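Local structure of glycoside hydrolase family 16 protein (Akkermansia muciniphila, 6T2N) at residues I164-K169 and G178-L183; S195-S200 and D234-M239; A209-T214 and K246-N251; N170-P175 and N257-P262; S82-T87 and S273-T278. The protein probably cleaves internal beta-galactoside linkages in mucin O-glycans as an endo-acting hydrolase, an early step in mucin breakdown by gut bacteria. All blocks are in the same frame, centred on the assembly; numbering follows the deposited sequence.

Interaction 1 of 5, residues I164-K169 and G178-L183; sequences IWLLGK and GEIDML
Strands 164-168 and 179-181 pair as an antiparallel beta hairpin, and a classic beta bulge follows where Met182 and Leu183 both face Ile164. Leu166 and Ile180 form a hydrogen-bonded pair. Leu166 N gives to Ile180 O at 2.8 Å, and Ile180 N gives back to Leu166 O. Gly168 N adds a bond to Gly178 O. Beyond the bulge, Leu183 N meets Ile164 O at 3.1 Å. This bond is nearly straight (176°) and uses a lone pair in the carbonyl plane.

The two faces differ. Ile164, Leu166, Ile180 and Leu183 make an apolar face. Ile164 CD1 packs on Leu183 CD2 at 3.7 Å, and Met182 SD lies 3.8 Å from Leu166 CD1. The other face carries Trp165, Leu167, Glu179 and Asp181. Glu179 reaches along this face with CG anti to its backbone N (chi1 -159°). Its OE2 lies 3.5 Å from Trp165 CE3, with the carboxylate turned 56° from the indole. Leu167 runs alongside Glu179, with Leu167 CD2 3.7 Å from Glu179 CG. Outside the hairpin, Glu179 OE1 bonds to Trp174 NE1, and Asp181 OD2 to His198 NE2. Replacing Glu179 by an alanine would probably leave Trp174 NE1 without its acceptor and open a gap beside Trp165 and Leu167.

Residues 179-184 read Glu-Ile-Asp-Met-Leu-Glu. This matches the bulged Glu-x-Asp-x-x-Glu signature of glycoside hydrolase family 16, whose acidic residues form the catalytic centre in relatives.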
# COMPACT_ATOMS: atom_id res chain seq x y z
N ILE A 164 1.68 1.20 3.37
CA ILE A 164 1.36 -0.19 2.94
C ILE A 164 -0.08 -0.17 2.45
O ILE A 164 -0.95 0.12 3.25
CB ILE A 164 1.56 -1.12 4.13
CG1 ILE A 164 2.99 -0.99 4.64
CG2 ILE A 164 1.17 -2.56 3.83
CD1 ILE A 164 3.13 -1.41 6.08
N TRP A 165 -0.31 -0.48 1.18
CA TRP A 165 -1.68 -0.39 0.64
C TRP A 165 -1.89 -1.22 -0.63
O TRP A 165 -0.92 -1.62 -1.26
CB TRP A 165 -2.02 1.07 0.49
CG TRP A 165 -1.13 1.77 -0.46
CD1 TRP A 165 0.20 1.98 -0.32
CD2 TRP A 165 -1.51 2.37 -1.71
NE1 TRP A 165 0.67 2.65 -1.41
CE2 TRP A 165 -0.35 2.91 -2.27
CE3 TRP A 165 -2.70 2.49 -2.42
CZ2 TRP A 165 -0.34 3.56 -3.49
CZ3 TRP A 165 -2.69 3.15 -3.62
CH2 TRP A 165 -1.52 3.68 -4.15
N LEU A 166 -3.15 -1.57 -0.88
CA LEU A 166 -3.63 -2.45 -1.98
C LEU A 166 -4.77 -1.74 -2.74
O LEU A 166 -5.56 -1.04 -2.12
CB LEU A 166 -4.15 -3.76 -1.38
CG LEU A 166 -3.18 -4.48 -0.44
CD1 LEU A 166 -3.40 -4.15 1.03
CD2 LEU A 166 -3.26 -5.98 -0.66
N LEU A 167 -4.76 -1.91 -4.06
CA LEU A 167 -5.73 -1.42 -5.07
C LEU A 167 -6.36 -2.65 -5.74
O LEU A 167 -5.57 -3.59 -6.06
CB LEU A 167 -5.01 -0.60 -6.14
CG LEU A 167 -4.60 0.82 -5.77
CD1 LEU A 167 -3.55 1.37 -6.76
CD2 LEU A 167 -5.81 1.73 -5.69
N GLY A 168 -7.69 -2.63 -5.96
CA GLY A 168 -8.51 -3.73 -6.53
C GLY A 168 -8.46 -3.67 -8.09
O GLY A 168 -8.49 -2.56 -8.74
N LYS A 169 -8.19 -4.86 -8.67
CA LYS A 169 -8.07 -5.00 -10.15
C LYS A 169 -9.36 -5.67 -10.56
O LYS A 169 -9.63 -6.77 -10.06
CB LYS A 169 -6.80 -5.74 -10.63
CG LYS A 169 -6.58 -5.69 -12.15
CD LYS A 169 -5.58 -6.72 -12.67
CE LYS A 169 -4.24 -6.57 -11.97
NZ LYS A 169 -3.71 -7.86 -11.50
N GLY A 178 -11.81 0.06 -5.56
CA GLY A 178 -11.37 -0.23 -4.17
C GLY A 178 -9.88 0.05 -3.83
O GLY A 178 -8.98 -0.08 -4.68
N GLU A 179 -9.66 0.40 -2.57
CA GLU A 179 -8.35 0.71 -1.99
C GLU A 179 -8.37 0.39 -0.50
O GLU A 179 -9.19 0.95 0.24
CB GLU A 179 -7.98 2.18 -2.20
CG GLU A 179 -6.46 2.40 -2.09
CD GLU A 179 -6.00 3.85 -1.94
OE1 GLU A 179 -6.38 4.70 -2.80
OE2 GLU A 179 -5.35 4.12 -0.92
N ILE A 180 -7.42 -0.44 -0.07
CA ILE A 180 -7.20 -0.89 1.34
C ILE A 180 -5.82 -0.37 1.77
O ILE A 180 -4.83 -0.89 1.26
CB ILE A 180 -7.27 -2.42 1.40
CG1 ILE A 180 -8.52 -2.94 0.70
CG2 ILE A 180 -7.15 -2.93 2.82
CD1 ILE A 180 -8.42 -4.40 0.39
N ASP A 181 -5.82 0.64 2.62
CA ASP A 181 -4.65 1.31 3.21
C ASP A 181 -4.34 0.68 4.57
O ASP A 181 -4.95 1.15 5.58
CB ASP A 181 -5.02 2.79 3.37
CG ASP A 181 -5.44 3.47 2.05
OD1 ASP A 181 -5.23 2.83 1.00
OD2 ASP A 181 -5.85 4.66 2.10
N MET A 182 -3.47 -0.34 4.63
CA MET A 182 -3.15 -0.99 5.94
C MET A 182 -2.39 0.05 6.80
O MET A 182 -2.75 0.22 8.02
CB MET A 182 -2.37 -2.31 5.80
CG MET A 182 -2.97 -3.26 4.77
SD MET A 182 -2.06 -4.84 4.48
CE MET A 182 -1.43 -5.21 6.13
N LEU A 183 -1.46 0.80 6.19
CA LEU A 183 -0.72 1.88 6.88
C LEU A 183 -0.60 3.12 6.00
O LEU A 183 -0.14 3.00 4.85
CB LEU A 183 0.69 1.40 7.26
CG LEU A 183 1.70 2.51 7.56
CD1 LEU A 183 1.34 3.22 8.86
CD2 LEU A 183 3.10 1.95 7.63

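Interaction 2 of 5, residues S195-S200 and D234-M239; sequences STFHLS and DSIKLM
Phe197 reaches across to Ile236 and Leu238, and these three side chains form the close-packed part of the contact. Leu238 sits over one face of the Phe197 ring, its CD1 3.3 Å from CZ. The two side chains come from opposite directions. Ile236 takes a different position on the same ring. Ile236 CG2 meets the ring edge close to its plane, 3.5 Å from Phe197 CE1. The ring is thus held on a face by one residue and at its rim by another. Phe197 CG is anti to the carbonyl carbon (chi1 -61°), which sends the ring across to these partners. Ser195 extends the packing with CB 3.6 Å from Leu238 CD1, while its hydroxyl turns to Met182 O.

The strands belong to the two facing sheets of a beta-sandwich, the jelly-roll fold of family 16. Their axes come no closer than 8.1 Å and run 149° apart. Contact is therefore through side chains, and the backbones do not bond to each other. Ile180, Met229 and Ile248 continue the apolar layer around them.

The outer sides are looser. Lys237 and Met239 start away from the facing strand, and Lys237 is exposed. Thr196 likewise starts away, on the side of its sheet where it meets Asp181. Its backbone N is the nearest atom to Leu238 CD1, at 3.9 Å, and its OG1 makes a weak bond to Ser195 O.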
# COMPACT_ATOMS: atom_id res chain seq x y z
N SER A 195 -5.50 3.56 8.97
CA SER A 195 -5.98 2.49 8.06
C SER A 195 -7.38 2.86 7.56
O SER A 195 -8.15 3.52 8.32
CB SER A 195 -5.97 1.18 8.73
OG SER A 195 -4.93 1.15 9.71
N THR A 196 -7.63 2.61 6.27
CA THR A 196 -8.58 3.42 5.47
C THR A 196 -8.99 2.59 4.25
O THR A 196 -8.13 1.92 3.69
CB THR A 196 -8.03 4.84 5.22
OG1 THR A 196 -7.88 5.59 6.43
CG2 THR A 196 -8.93 5.71 4.39
N PHE A 197 -10.30 2.55 3.98
CA PHE A 197 -10.92 1.90 2.80
C PHE A 197 -11.54 2.98 1.91
O PHE A 197 -12.02 3.99 2.45
CB PHE A 197 -11.95 0.89 3.27
CG PHE A 197 -11.29 -0.19 4.13
CD1 PHE A 197 -10.81 -1.31 3.58
CD2 PHE A 197 -11.41 -0.10 5.53
CE1 PHE A 197 -10.45 -2.34 4.42
CE2 PHE A 197 -11.06 -1.14 6.37
CZ PHE A 197 -10.59 -2.26 5.80
N HIS A 198 -11.40 2.82 0.60
CA HIS A 198 -11.80 3.86 -0.37
C HIS A 198 -12.58 3.08 -1.38
O HIS A 198 -12.14 1.94 -1.69
CB HIS A 198 -10.63 4.56 -1.11
CG HIS A 198 -9.67 5.34 -0.28
ND1 HIS A 198 -9.85 6.67 0.01
CD2 HIS A 198 -8.53 4.97 0.33
CE1 HIS A 198 -8.88 7.10 0.76
NE2 HIS A 198 -8.05 6.07 0.98
N LEU A 199 -13.66 3.68 -1.84
CA LEU A 199 -14.77 3.04 -2.60
C LEU A 199 -15.85 4.07 -2.86
O LEU A 199 -15.91 5.10 -2.13
CB LEU A 199 -15.37 1.84 -1.86
CG LEU A 199 -16.32 2.08 -0.69
CD1 LEU A 199 -17.05 0.78 -0.51
CD2 LEU A 199 -15.64 2.43 0.62
N SER A 200 -16.64 3.84 -3.88
CA SER A 200 -17.67 4.83 -4.22
C SER A 200 -18.92 4.46 -3.42
O SER A 200 -19.04 3.35 -2.92
CB SER A 200 -17.90 4.92 -5.67
OG SER A 200 -18.90 4.00 -6.04
N ASP A 234 -17.12 -11.56 3.88
CA ASP A 234 -18.07 -10.91 4.82
C ASP A 234 -17.46 -9.67 5.51
O ASP A 234 -18.28 -8.74 5.80
CB ASP A 234 -18.57 -11.90 5.85
CG ASP A 234 -19.73 -12.75 5.36
OD1 ASP A 234 -20.76 -12.19 4.90
OD2 ASP A 234 -19.60 -13.97 5.42
N SER A 235 -16.14 -9.63 5.78
CA SER A 235 -15.46 -8.43 6.36
C SER A 235 -13.98 -8.27 5.94
O SER A 235 -13.35 -9.25 5.51
CB SER A 235 -15.57 -8.43 7.86
OG SER A 235 -14.84 -9.53 8.38
N ILE A 236 -13.46 -7.05 6.15
CA ILE A 236 -12.01 -6.75 6.25
C ILE A 236 -11.68 -6.07 7.59
O ILE A 236 -12.28 -5.03 7.91
CB ILE A 236 -11.54 -5.89 5.09
CG1 ILE A 236 -11.99 -6.47 3.76
CG2 ILE A 236 -10.02 -5.77 5.15
CD1 ILE A 236 -11.75 -5.54 2.63
N LYS A 237 -10.72 -6.67 8.32
CA LYS A 237 -10.07 -6.15 9.54
C LYS A 237 -8.70 -5.63 9.11
O LYS A 237 -8.06 -6.36 8.38
CB LYS A 237 -9.91 -7.26 10.60
CG LYS A 237 -11.15 -7.61 11.40
CD LYS A 237 -11.45 -9.11 11.60
CE LYS A 237 -12.95 -9.42 11.63
NZ LYS A 237 -13.30 -10.77 12.18
N LEU A 238 -8.34 -4.41 9.54
CA LEU A 238 -7.00 -3.77 9.44
C LEU A 238 -6.48 -3.50 10.84
O LEU A 238 -7.04 -2.62 11.56
CB LEU A 238 -7.09 -2.46 8.68
CG LEU A 238 -7.61 -2.59 7.25
CD1 LEU A 238 -7.56 -1.25 6.57
CD2 LEU A 238 -6.85 -3.59 6.41
N MET A 239 -5.41 -4.20 11.20
CA MET A 239 -4.75 -4.07 12.51
C MET A 239 -3.30 -3.61 12.35
O MET A 239 -2.72 -3.75 11.24
CB MET A 239 -4.76 -5.40 13.26
CG MET A 239 -6.15 -5.87 13.71
SD MET A 239 -6.12 -7.64 14.05
CE MET A 239 -6.18 -8.25 12.37

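Interaction 3 of 5, residues A209-T214 and K246-N251; sequences ASRGGT and KSIDLN
The guanidinium of Arg211 has Ile248 over one face, with CD1 4.3 Å above the plane and shifted toward the rim. Ile248 CG1 comes 3.9 Å from Arg211 NH1, and the two side chains cross at about a right angle. NH1 also hydrogen-bonds to Thr252 OG1, which ties the extended arginine to the chain just beyond Asn251.

The second flat group is the peptide between Gly212 and Gly213. The aliphatic part of Lys246 lies against it. Lys246 CD is 3.4 Å from Gly212 C and the same distance from Gly213 N. A bend at chi2 (72°) leads the chain on toward Arg211, where Lys246 CE lies 4.1 Å from Arg211 CB.

Strands 211-214 and 246-249 run roughly antiparallel, 154° apart, in opposing sheets of the sandwich. After the second strand, Asp249 OD1 accepts from Asn251 N in an Asx turn.

Arg211 NE and Lys246 NZ are 6.9 Å apart. These like charges are held apart, so any repulsion is probably modest. The surface contact rests on van der Waals packing, mainly of the lysine methylenes and Ile248 against a peptide and a guanidinium.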
# COMPACT_ATOMS: atom_id res chain seq x y z
N ALA A 209 -16.10 7.54 -1.02
CA ALA A 209 -16.87 7.37 0.23
C ALA A 209 -15.98 6.53 1.11
O ALA A 209 -16.21 5.33 1.21
CB ALA A 209 -18.22 6.72 0.01
N SER A 210 -14.93 7.13 1.64
CA SER A 210 -13.89 6.38 2.36
C SER A 210 -14.38 6.16 3.79
O SER A 210 -15.27 6.88 4.25
CB SER A 210 -12.57 7.10 2.30
OG SER A 210 -12.58 8.19 3.20
N ARG A 211 -13.87 5.12 4.43
CA ARG A 211 -14.07 4.79 5.86
C ARG A 211 -12.68 4.49 6.41
O ARG A 211 -11.96 3.74 5.74
CB ARG A 211 -14.99 3.59 5.96
CG ARG A 211 -16.00 3.49 4.81
CD ARG A 211 -17.11 2.54 5.19
NE ARG A 211 -17.97 2.23 4.06
CZ ARG A 211 -18.90 1.28 4.05
NH1 ARG A 211 -19.13 0.56 5.13
NH2 ARG A 211 -19.63 1.05 2.96
N GLY A 212 -12.28 5.13 7.51
CA GLY A 212 -10.93 4.91 8.05
C GLY A 212 -10.92 5.07 9.55
O GLY A 212 -11.74 5.78 10.06
N GLY A 213 -10.03 4.38 10.24
CA GLY A 213 -9.78 4.61 11.67
C GLY A 213 -8.33 4.96 11.88
O GLY A 213 -7.63 5.11 10.88
N THR A 214 -7.94 5.09 13.13
CA THR A 214 -6.62 5.56 13.59
C THR A 214 -6.28 4.81 14.88
O THR A 214 -7.18 4.60 15.69
CB THR A 214 -6.65 7.08 13.83
OG1 THR A 214 -6.84 7.44 15.21
CG2 THR A 214 -7.73 7.75 13.03
N LYS A 246 -9.41 -0.41 11.78
CA LYS A 246 -10.68 -0.27 11.05
C LYS A 246 -11.16 -1.64 10.55
O LYS A 246 -10.39 -2.42 10.04
CB LYS A 246 -10.45 0.78 9.98
CG LYS A 246 -11.69 1.25 9.29
CD LYS A 246 -12.56 2.11 10.16
CE LYS A 246 -13.97 2.18 9.62
NZ LYS A 246 -14.65 3.41 10.05
N SER A 247 -12.42 -1.94 10.82
CA SER A 247 -13.18 -3.06 10.22
C SER A 247 -14.14 -2.44 9.22
O SER A 247 -14.57 -1.32 9.47
CB SER A 247 -13.94 -3.82 11.27
OG SER A 247 -15.31 -3.40 11.29
N ILE A 248 -14.50 -3.19 8.18
CA ILE A 248 -15.61 -2.89 7.26
C ILE A 248 -16.48 -4.15 7.13
O ILE A 248 -15.88 -5.23 7.13
CB ILE A 248 -14.97 -2.42 5.95
CG1 ILE A 248 -16.02 -1.82 5.02
CG2 ILE A 248 -14.20 -3.53 5.26
CD1 ILE A 248 -15.45 -1.41 3.69
N ASP A 249 -17.82 -4.07 7.17
CA ASP A 249 -18.70 -5.23 6.85
C ASP A 249 -18.95 -5.16 5.34
O ASP A 249 -19.41 -4.11 4.86
CB ASP A 249 -19.93 -5.28 7.78
CG ASP A 249 -21.06 -6.23 7.37
OD1 ASP A 249 -20.88 -6.95 6.32
OD2 ASP A 249 -22.14 -6.22 8.09
N LEU A 250 -18.56 -6.19 4.58
CA LEU A 250 -18.67 -6.17 3.08
C LEU A 250 -20.16 -6.28 2.61
O LEU A 250 -20.46 -5.99 1.41
CB LEU A 250 -17.78 -7.29 2.51
CG LEU A 250 -16.35 -6.92 2.11
CD1 LEU A 250 -15.82 -5.75 2.92
CD2 LEU A 250 -15.44 -8.13 2.26
N ASN A 251 -21.10 -6.65 3.49
CA ASN A 251 -22.58 -6.67 3.17
C ASN A 251 -23.19 -5.22 3.03
O ASN A 251 -24.11 -4.99 2.38
CB ASN A 251 -23.52 -7.53 4.12
CG ASN A 251 -22.92 -9.09 3.95
OD1 ASN A 251 -22.25 -9.67 4.81
ND2 ASN A 251 -23.15 -9.79 2.92

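Interaction 4 of 5, residues N170-P175 and N257-P262; sequences NKWGWP and NGAGNP
Trp172 points its six-membered ring at the loop 257-262, which curves past the ring's outer rim. Gly260 O lies at the edge of the indole, in its plane, 3.7 Å from Trp172 CH2. To one side of CH2, Ala259 CB is 4.0 Å from Trp172 CZ2. To the other, Pro262 approaches obliquely, its CA 3.9 Å from Trp172 CZ3. The indole is thus met by both apolar carbon and backbone carbonyls. Over one of its faces lies CG of Lys171, offset toward the rim. Tyr255 adds an edge-to-face ring contact from outside the two segments.

Asn170 is turned differently. Its CG sits between the backbone N and the carbonyl carbon (chi1 58°), which directs the amide back over its own loop. OD1 then accepts from Trp172 N at 3.0 Å. The amide nitrogen ND2 lies 3.8 Å from Pro262 O, and its hydrogen bonds go to Thr265 OG1 and Asn177 O. Thr265 OG1 also bonds to Pro262 O, so this one hydroxyl links both loops.

The segments belong to two irregular connections between strands of the jelly roll, 168 to 179 and 249 to 267. The bond from Trp172 N to Asn170 OD1 makes an Asx turn at the start of the first.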
# COMPACT_ATOMS: atom_id res chain seq x y z
N ASN A 170 -10.13 -4.97 -11.38
CA ASN A 170 -11.55 -5.25 -11.74
C ASN A 170 -11.96 -4.22 -12.80
O ASN A 170 -11.16 -3.40 -13.17
CB ASN A 170 -12.49 -5.36 -10.49
CG ASN A 170 -12.45 -3.99 -9.62
OD1 ASN A 170 -12.47 -2.88 -10.20
ND2 ASN A 170 -12.35 -4.07 -8.31
N LYS A 171 -13.18 -4.27 -13.30
CA LYS A 171 -13.60 -3.41 -14.44
C LYS A 171 -13.71 -1.93 -14.05
O LYS A 171 -14.11 -1.12 -14.94
CB LYS A 171 -14.96 -3.87 -14.96
CG LYS A 171 -16.12 -3.70 -13.98
CD LYS A 171 -17.42 -3.88 -14.71
CE LYS A 171 -18.58 -3.44 -13.87
NZ LYS A 171 -19.83 -4.13 -14.30
N TRP A 172 -13.41 -1.58 -12.78
CA TRP A 172 -13.60 -0.20 -12.27
C TRP A 172 -12.25 0.50 -12.25
O TRP A 172 -11.27 -0.22 -12.12
CB TRP A 172 -14.24 -0.19 -10.88
CG TRP A 172 -15.66 -0.63 -10.98
CD1 TRP A 172 -16.60 -0.12 -11.82
CD2 TRP A 172 -16.26 -1.74 -10.30
NE1 TRP A 172 -17.75 -0.84 -11.70
CE2 TRP A 172 -17.58 -1.83 -10.76
CE3 TRP A 172 -15.81 -2.64 -9.33
CZ2 TRP A 172 -18.47 -2.77 -10.27
CZ3 TRP A 172 -16.67 -3.59 -8.85
CH2 TRP A 172 -17.98 -3.66 -9.33
N GLY A 173 -12.27 1.83 -12.36
CA GLY A 173 -11.12 2.72 -12.16
C GLY A 173 -11.30 3.46 -10.85
O GLY A 173 -12.44 3.38 -10.31
N TRP A 174 -10.26 4.15 -10.36
CA TRP A 174 -10.24 4.68 -8.97
C TRP A 174 -11.32 5.74 -8.79
O TRP A 174 -11.50 6.57 -9.66
CB TRP A 174 -8.89 5.24 -8.68
CG TRP A 174 -8.64 5.49 -7.22
CD1 TRP A 174 -8.04 4.65 -6.31
CD2 TRP A 174 -8.97 6.69 -6.51
NE1 TRP A 174 -8.00 5.26 -5.07
CE2 TRP A 174 -8.57 6.50 -5.18
CE3 TRP A 174 -9.58 7.89 -6.88
CZ2 TRP A 174 -8.76 7.48 -4.21
CZ3 TRP A 174 -9.73 8.88 -5.94
CH2 TRP A 174 -9.31 8.67 -4.62
N PRO A 175 -12.06 5.82 -7.66
CA PRO A 175 -11.91 4.96 -6.48
C PRO A 175 -12.85 3.74 -6.41
O PRO A 175 -12.90 3.06 -5.37
CB PRO A 175 -12.36 5.86 -5.32
CG PRO A 175 -13.07 7.04 -5.97
CD PRO A 175 -13.07 6.86 -7.47
N ASN A 257 -27.69 -1.78 -8.32
CA ASN A 257 -28.21 -2.63 -9.44
C ASN A 257 -27.58 -4.10 -9.27
O ASN A 257 -27.39 -4.79 -8.23
CB ASN A 257 -27.91 -1.96 -10.78
CG ASN A 257 -28.49 -0.56 -10.78
OD1 ASN A 257 -29.71 -0.38 -10.93
ND2 ASN A 257 -27.63 0.41 -10.57
N GLY A 258 -26.92 -4.48 -10.41
CA GLY A 258 -25.91 -5.57 -10.40
C GLY A 258 -24.60 -5.08 -9.83
O GLY A 258 -24.29 -5.35 -8.64
N ALA A 259 -23.89 -4.27 -10.60
CA ALA A 259 -22.48 -3.90 -10.37
C ALA A 259 -21.78 -4.97 -9.47
O ALA A 259 -21.20 -5.86 -10.06
CB ALA A 259 -22.48 -2.49 -9.82
N GLY A 260 -21.82 -4.86 -8.13
CA GLY A 260 -21.48 -5.88 -7.12
C GLY A 260 -20.08 -5.74 -6.53
O GLY A 260 -19.15 -6.37 -7.06
N ASN A 261 -19.91 -5.01 -5.43
CA ASN A 261 -18.82 -5.17 -4.42
C ASN A 261 -17.39 -5.16 -4.98
O ASN A 261 -16.88 -6.18 -5.43
CB ASN A 261 -18.97 -6.43 -3.57
CG ASN A 261 -18.88 -6.06 -2.12
OD1 ASN A 261 -19.88 -6.14 -1.38
ND2 ASN A 261 -17.73 -5.52 -1.75
N PRO A 262 -16.64 -4.05 -4.82
CA PRO A 262 -15.25 -4.00 -5.22
C PRO A 262 -14.30 -4.80 -4.31
O PRO A 262 -13.15 -5.06 -4.73
CB PRO A 262 -14.99 -2.50 -5.12
CG PRO A 262 -15.76 -2.09 -3.93
CD PRO A 262 -17.07 -2.79 -4.18

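Interaction 5 of 5, residues S82-T87 and S273-T278; sequences SQQTYT and SAVGGT
Gln83, Gln84 and Tyr86 meet the end of strand 267-275 at Ser273-Gly276, on the larger mixed sheet of the family 16 jelly roll. Strands 85-86 and 267-275 both pair with strand 127-136 in that sheet. Between the two segments there is a single backbone bridge, Ser82 with Gly276.

Two hydrogen bonds grip Val275. Gln83 N gives to Val275 O at 3.0 Å. Val275 N gives to the side-chain oxygen Gln84 OE1 at 2.9 Å, approaching from above the amide plane (68° out of it). The bend of Gln84 at chi2 (-76°) turns its amide toward the strand. Ser82 CA adds a CA-H...O contact to Val275 O at 3.2 Å.

Van der Waals contacts surround these bonds. Val275 CG2 packs on Gln84 CB at 3.8 Å, and its CG1 faces Gln83, whose side chain crosses the valine at about a right angle. Gln84 NE2 packs against the methyl of Ala274, 3.6 Å from Ala274 CB. An alanine in place of Gln84 would probably leave Val275 N without this acceptor and open a gap beside Ala274 CB, where the amide lay.

Glycines shape the turn. Gly276 has positive phi, which suits a residue without a side chain. Gly277 also has backbone angles that a side chain would not readily tolerate. Nearby, Gln83 OE1 accepts from Ala283 N.

An aromatic edge completes the contact. Tyr86 OH makes a weak bond to Asn272 ND2, while Ser273 O lies in the plane of the tyrosine ring, 3.4 Å from Tyr86 CE1.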
# COMPACT_ATOMS: atom_id res chain seq x y z
N SER A 82 2.72 15.93 -4.16
CA SER A 82 3.94 15.13 -3.89
C SER A 82 5.17 15.84 -4.41
O SER A 82 5.04 16.69 -5.31
CB SER A 82 3.80 13.80 -4.53
OG SER A 82 4.07 13.87 -5.93
N GLN A 83 6.33 15.52 -3.85
CA GLN A 83 7.62 16.20 -4.14
C GLN A 83 8.64 15.21 -4.67
O GLN A 83 9.79 15.65 -4.90
CB GLN A 83 8.23 16.80 -2.88
CG GLN A 83 7.55 18.06 -2.36
CD GLN A 83 7.87 18.26 -0.89
OE1 GLN A 83 7.68 17.40 -0.07
NE2 GLN A 83 8.36 19.41 -0.52
N GLN A 84 8.30 13.92 -4.78
CA GLN A 84 9.27 12.86 -5.16
C GLN A 84 8.95 12.26 -6.53
O GLN A 84 7.77 12.29 -6.92
CB GLN A 84 9.32 11.75 -4.12
CG GLN A 84 8.36 10.61 -4.42
CD GLN A 84 6.91 10.93 -4.11
OE1 GLN A 84 6.58 11.98 -3.53
NE2 GLN A 84 6.04 9.99 -4.45
N THR A 85 10.00 11.73 -7.19
CA THR A 85 9.96 10.79 -8.37
C THR A 85 10.53 9.44 -7.92
O THR A 85 11.35 9.41 -7.01
CB THR A 85 10.68 11.37 -9.59
OG1 THR A 85 10.34 10.56 -10.70
CG2 THR A 85 12.17 11.39 -9.44
N TYR A 86 10.06 8.35 -8.52
CA TYR A 86 10.24 6.96 -8.03
C TYR A 86 11.28 6.23 -8.89
O TYR A 86 11.13 6.27 -10.13
CB TYR A 86 8.89 6.23 -8.07
CG TYR A 86 7.96 6.45 -6.90
CD1 TYR A 86 8.43 6.53 -5.60
CD2 TYR A 86 6.59 6.44 -7.08
CE1 TYR A 86 7.57 6.70 -4.54
CE2 TYR A 86 5.72 6.62 -6.04
CZ TYR A 86 6.21 6.76 -4.76
OH TYR A 86 5.34 6.94 -3.71
N THR A 87 12.26 5.52 -8.32
CA THR A 87 13.30 4.86 -9.18
C THR A 87 13.65 3.46 -8.70
O THR A 87 13.55 3.20 -7.52
CB THR A 87 14.62 5.62 -9.29
OG1 THR A 87 15.42 5.15 -8.19
CG2 THR A 87 14.47 7.14 -9.31
N SER A 273 7.40 4.95 -0.03
CA SER A 273 7.51 6.23 0.69
C SER A 273 7.30 7.35 -0.33
O SER A 273 8.14 7.50 -1.24
CB SER A 273 8.80 6.38 1.38
OG SER A 273 8.91 5.45 2.44
N ALA A 274 6.21 8.08 -0.19
CA ALA A 274 6.04 9.35 -0.89
C ALA A 274 6.64 10.48 -0.05
O ALA A 274 7.10 10.19 1.05
CB ALA A 274 4.59 9.61 -1.18
N VAL A 275 6.67 11.68 -0.62
CA VAL A 275 7.16 12.92 0.01
C VAL A 275 6.08 13.96 -0.29
O VAL A 275 5.53 13.93 -1.42
CB VAL A 275 8.56 13.31 -0.52
CG1 VAL A 275 9.12 14.51 0.20
CG2 VAL A 275 9.54 12.18 -0.38
N GLY A 276 5.72 14.76 0.70
CA GLY A 276 4.68 15.79 0.54
C GLY A 276 3.37 15.13 0.16
O GLY A 276 3.11 14.04 0.62
N GLY A 277 2.57 15.77 -0.67
CA GLY A 277 1.10 15.61 -0.67
C GLY A 277 0.38 16.93 -0.38
O GLY A 277 0.95 17.79 0.38
N THR A 278 -0.80 17.12 -0.97
CA THR A 278 -1.70 18.29 -0.73
C THR A 278 -2.04 18.34 0.78
O THR A 278 -2.18 19.43 1.36
CB THR A 278 -2.94 18.20 -1.64
OG1 THR A 278 -3.43 16.87 -1.44
CG2 THR A 278 -2.68 18.41 -3.12

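How the interactions relate
Interaction 5 spans the longest separation in sequence, and the other four fall between its segments. Interaction 1 closes before 2 and 3 open, and the segments of 1 and 4 alternate. Interactions 1, 2, 3 and 5 all reach the mixed sheet. Strand 179-181 neighbours 192-198, which neighbours 211-216; strand 160-168 neighbours 267-275. Interactions 2 and 3, centres 4 Å apart, join this sheet to strands 235-240 and 243-249 of the opposing one. Interactions 2 and 5 lie on opposite sides of the chain's centre, about 24 Å apart between centres. The hairpin with the family 16 signature adjoins interaction 2 through Asp181 and His198, and interaction 4 through Glu179 and Trp174.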